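Local coordinates for possible substrate binding protein of ABC transporter system (Rhodopseudomonas palustris, PDB 3N0X), which probably binds a branched-chain amino acid or a related ligand and delivers it to an ABC transporter for uptake, at residues T181-T186 with L216-D221. Residues are numbered along the deposited sequence; the frame is centred on the assembly and turned at random. Where two conformers were deposited one is given.
Sequences TTTDFT and LTKLQD
F185 and K218 face each other where the loop leading into helix 186-196 passes helix 215-221, with their CA atoms 6.7 Å apart. The K218 chain runs nearly straight from CG to NZ (chi2 171°, chi3 174°), and this carries NZ to the backbone of T183. NZ donates a hydrogen bond to T183 O, with K218 NZ 2.9 Å from that oxygen. It meets it in the carbonyl plane, on a lone pair, at a C=O...N angle of 127°. NZ also donates to G213 O, so the ammonium ties the loop to the residues just before its own helix. On the way the lysine chain crosses the F185 side chain at about a right angle. K218 CD comes up to the rim of the F185 ring, roughly level with it, 3.7 Å from F185 CD1. T182 CG2 lies above one ring face, toward its rim, and W209 meets F185 edge-to-face. L219 CD2 approaches F185 CB loosely, at 4.5 Å. Beyond T183, D184 OD1 accepts from T186 N in an Asx turn and also from T186 OG1, next to the N-cap F185. A methionine in place of K218 would probably leave T183 O and G213 O without this shared donor and the loop less firmly tied. The lysine thus combines an apolar stem against a buried ring with a charged end held by main-chain carbonyls, joining two loop-helix connections of the parallel-sheet lobe.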
ATOM      1  N   THR A 181      -0.660  14.400  17.982  1.00 24.75           N
ATOM      2  CA  THR A 181      -1.749  14.196  18.917  1.00 27.07           C
ATOM      3  C   THR A 181      -2.918  15.182  18.810  1.00 25.85           C
ATOM      4  O   THR A 181      -3.777  15.249  19.700  1.00 25.08           O
ATOM      5  CB  THR A 181      -1.184  14.357  20.365  1.00 27.41           C
ATOM      6  OG1 THR A 181      -0.536  15.646  20.494  1.00 29.26           O
ATOM      7  CG2 THR A 181      -0.189  13.235  20.648  1.00 33.99           C
ATOM      8  N   THR A 182      -2.939  15.991  17.755  1.00 23.00           N
ATOM      9  CA  THR A 182      -3.965  17.032  17.623  1.00 22.74           C
ATOM     10  C   THR A 182      -5.346  16.375  17.473  1.00 22.24           C
ATOM     11  O   THR A 182      -5.495  15.399  16.743  1.00 26.09           O
ATOM     12  CB  THR A 182      -3.668  17.935  16.397  1.00 20.44           C
ATOM     13  OG1 THR A 182      -2.446  18.667  16.618  1.00 19.44           O
ATOM     14  CG2 THR A 182      -4.813  18.932  16.170  1.00 19.28           C
ATOM     15  N   THR A 183      -6.303  16.898  18.218  1.00 24.19           N
ATOM     16  CA  THR A 183      -7.698  16.481  18.102  1.00 26.06           C
ATOM     17  C   THR A 183      -8.664  17.651  17.894  1.00 27.47           C
ATOM     18  O   THR A 183      -9.829  17.419  17.544  1.00 28.33           O
ATOM     19  CB  THR A 183      -8.166  15.716  19.359  1.00 28.25           C
ATOM     20  OG1 THR A 183      -7.977  16.553  20.495  1.00 27.75           O
ATOM     21  CG2 THR A 183      -7.380  14.398  19.515  1.00 30.19           C
ATOM     22  N   ASP A 184      -8.202  18.880  18.133  1.00 26.92           N
ATOM     23  CA  ASP A 184      -8.994  20.073  17.886  1.00 27.95           C
ATOM     24  C   ASP A 184      -8.382  20.798  16.700  1.00 25.20           C
ATOM     25  O   ASP A 184      -7.271  21.320  16.806  1.00 24.64           O
ATOM     26  CB  ASP A 184      -8.994  21.003  19.090  1.00 28.84           C
ATOM     27  CG  ASP A 184      -9.944  22.194  18.930  1.00 34.90           C
ATOM     28  OD1 ASP A 184     -10.095  22.755  17.820  1.00 30.29           O
ATOM     29  OD2 ASP A 184     -10.547  22.603  19.952  1.00 43.64           O
ATOM     30  N   PHE A 185      -9.140  20.846  15.612  1.00 22.67           N
ATOM     31  CA  PHE A 185      -8.654  21.397  14.322  1.00 20.46           C
ATOM     32  C   PHE A 185      -9.185  22.772  14.014  1.00 21.55           C
ATOM     33  O   PHE A 185      -9.046  23.246  12.884  1.00 19.75           O
ATOM     34  CB  PHE A 185      -8.964  20.429  13.182  1.00 20.16           C
ATOM     35  CG  PHE A 185      -8.223  19.150  13.298  1.00 20.10           C
ATOM     36  CD1 PHE A 185      -8.742  18.102  14.077  1.00 22.28           C
ATOM     37  CD2 PHE A 185      -6.966  18.989  12.718  1.00 20.56           C
ATOM     38  CE1 PHE A 185      -8.052  16.925  14.237  1.00 22.62           C
ATOM     39  CE2 PHE A 185      -6.283  17.798  12.883  1.00 22.37           C
ATOM     40  CZ  PHE A 185      -6.816  16.771  13.651  1.00 20.55           C
ATOM     41  N   THR A 186      -9.788  23.441  15.010  1.00 23.09           N
ATOM     42  CA  THR A 186     -10.410  24.736  14.780  1.00 23.69           C
ATOM     43  C   THR A 186      -9.422  25.756  14.226  1.00 23.51           C
ATOM     44  O   THR A 186      -9.661  26.393  13.187  1.00 23.06           O
ATOM     45  CB  THR A 186     -11.079  25.271  16.096  1.00 27.34           C
ATOM     46  OG1 THR A 186     -12.018  24.285  16.561  1.00 28.34           O
ATOM     47  CG2 THR A 186     -11.773  26.604  15.834  1.00 31.45           C
ATOM     48  N   LEU A 216     -10.624  14.579   8.936  1.00 19.66           N
ATOM     49  CA  LEU A 216     -11.561  14.790   7.800  1.00 21.82           C
ATOM     50  C   LEU A 216     -12.965  15.137   8.281  1.00 24.24           C
ATOM     51  O   LEU A 216     -13.592  16.076   7.765  1.00 24.26           O
ATOM     52  CB  LEU A 216     -11.578  13.594   6.843  1.00 23.14           C
ATOM     53  CG  LEU A 216     -10.494  13.523   5.728  1.00 21.24           C
ATOM     54  CD1 LEU A 216     -10.509  14.754   4.813  1.00 22.77           C
ATOM     55  CD2 LEU A 216      -9.116  13.325   6.295  1.00 23.01           C
ATOM     56  N   THR A 217     -13.448  14.403   9.288  1.00 25.69           N
ATOM     57  CA  THR A 217     -14.755  14.675   9.883  1.00 27.95           C
ATOM     58  C   THR A 217     -14.806  16.039  10.549  1.00 26.51           C
ATOM     59  O   THR A 217     -15.765  16.784  10.399  1.00 25.81           O
ATOM     60  CB  THR A 217     -15.084  13.640  11.008  1.00 29.20           C
ATOM     61  OG1 THR A 217     -15.006  12.322  10.473  1.00 35.05           O
ATOM     62  CG2 THR A 217     -16.453  13.906  11.576  1.00 35.32           C
ATOM     63  N   LYS A 218     -13.773  16.351  11.326  1.00 25.78           N
ATOM     64  CA  LYS A 218     -13.698  17.605  12.023  1.00 24.69           C
ATOM     65  C   LYS A 218     -13.568  18.819  11.122  1.00 23.81           C
ATOM     66  O   LYS A 218     -14.165  19.863  11.382  1.00 23.20           O
ATOM     67  CB  LYS A 218     -12.596  17.555  13.089  1.00 27.89           C
ATOM     68  CG  LYS A 218     -12.953  16.538  14.203  1.00 28.25           C
ATOM     69  CD  LYS A 218     -11.806  16.306  15.144  1.00 33.19           C
ATOM     70  CE  LYS A 218     -12.228  15.391  16.331  1.00 36.50           C
ATOM     71  NZ  LYS A 218     -11.024  14.799  16.983  1.00 34.00           N
ATOM     72  N   LEU A 219     -12.850  18.681  10.015  1.00 20.75           N
ATOM     73  CA  LEU A 219     -12.813  19.766   9.033  1.00 19.67           C
ATOM     74  C   LEU A 219     -14.181  19.885   8.314  1.00 18.06           C
ATOM     75  O   LEU A 219     -14.658  21.003   8.109  1.00 19.58           O
ATOM     76  CB  LEU A 219     -11.712  19.547   7.980  1.00 17.65           C
ATOM     77  CG  LEU A 219     -10.288  19.733   8.478  1.00 15.91           C
ATOM     78  CD1 LEU A 219      -9.290  19.240   7.428  1.00 18.13           C
ATOM     79  CD2 LEU A 219     -10.051  21.195   8.892  1.00 16.46           C
ATOM     80  N   GLN A 220     -14.758  18.748   7.933  1.00 18.98           N
ATOM     81  CA  GLN A 220     -16.088  18.728   7.286  0.50 20.85           C
ATOM     82  C   GLN A 220     -17.145  19.394   8.186  1.00 22.29           C
ATOM     83  O   GLN A 220     -18.040  20.105   7.684  1.00 23.27           O
ATOM     84  CB  GLN A 220     -16.495  17.289   6.922  0.50 21.52           C
ATOM     85  CG  GLN A 220     -17.805  17.144   6.127  0.50 26.22           C
ATOM     86  CD  GLN A 220     -17.680  17.566   4.667  0.50 31.93           C
ATOM     87  OE1 GLN A 220     -17.257  18.684   4.363  0.50 36.32           O
ATOM     88  NE2 GLN A 220     -18.062  16.670   3.756  0.50 30.99           N
ATOM     89  N   ASP A 221     -17.038  19.201   9.506  1.00 23.41           N
ATOM     90  CA  ASP A 221     -17.976  19.809  10.447  1.00 25.86           C
ATOM     91  C   ASP A 221     -17.890  21.344  10.411  1.00 24.85           C
ATOM     92  O   ASP A 221     -18.851  22.036  10.767  1.00 27.96           O
ATOM     93  CB  ASP A 221     -17.736  19.335  11.914  1.00 27.44           C
ATOM     94  CG  ASP A 221     -18.125  17.882  12.165  1.00 32.82           C
ATOM     95  OD1 ASP A 221     -18.985  17.348  11.449  1.00 33.74           O
ATOM     96  OD2 ASP A 221     -17.540  17.274  13.108  1.00 42.90           O
TER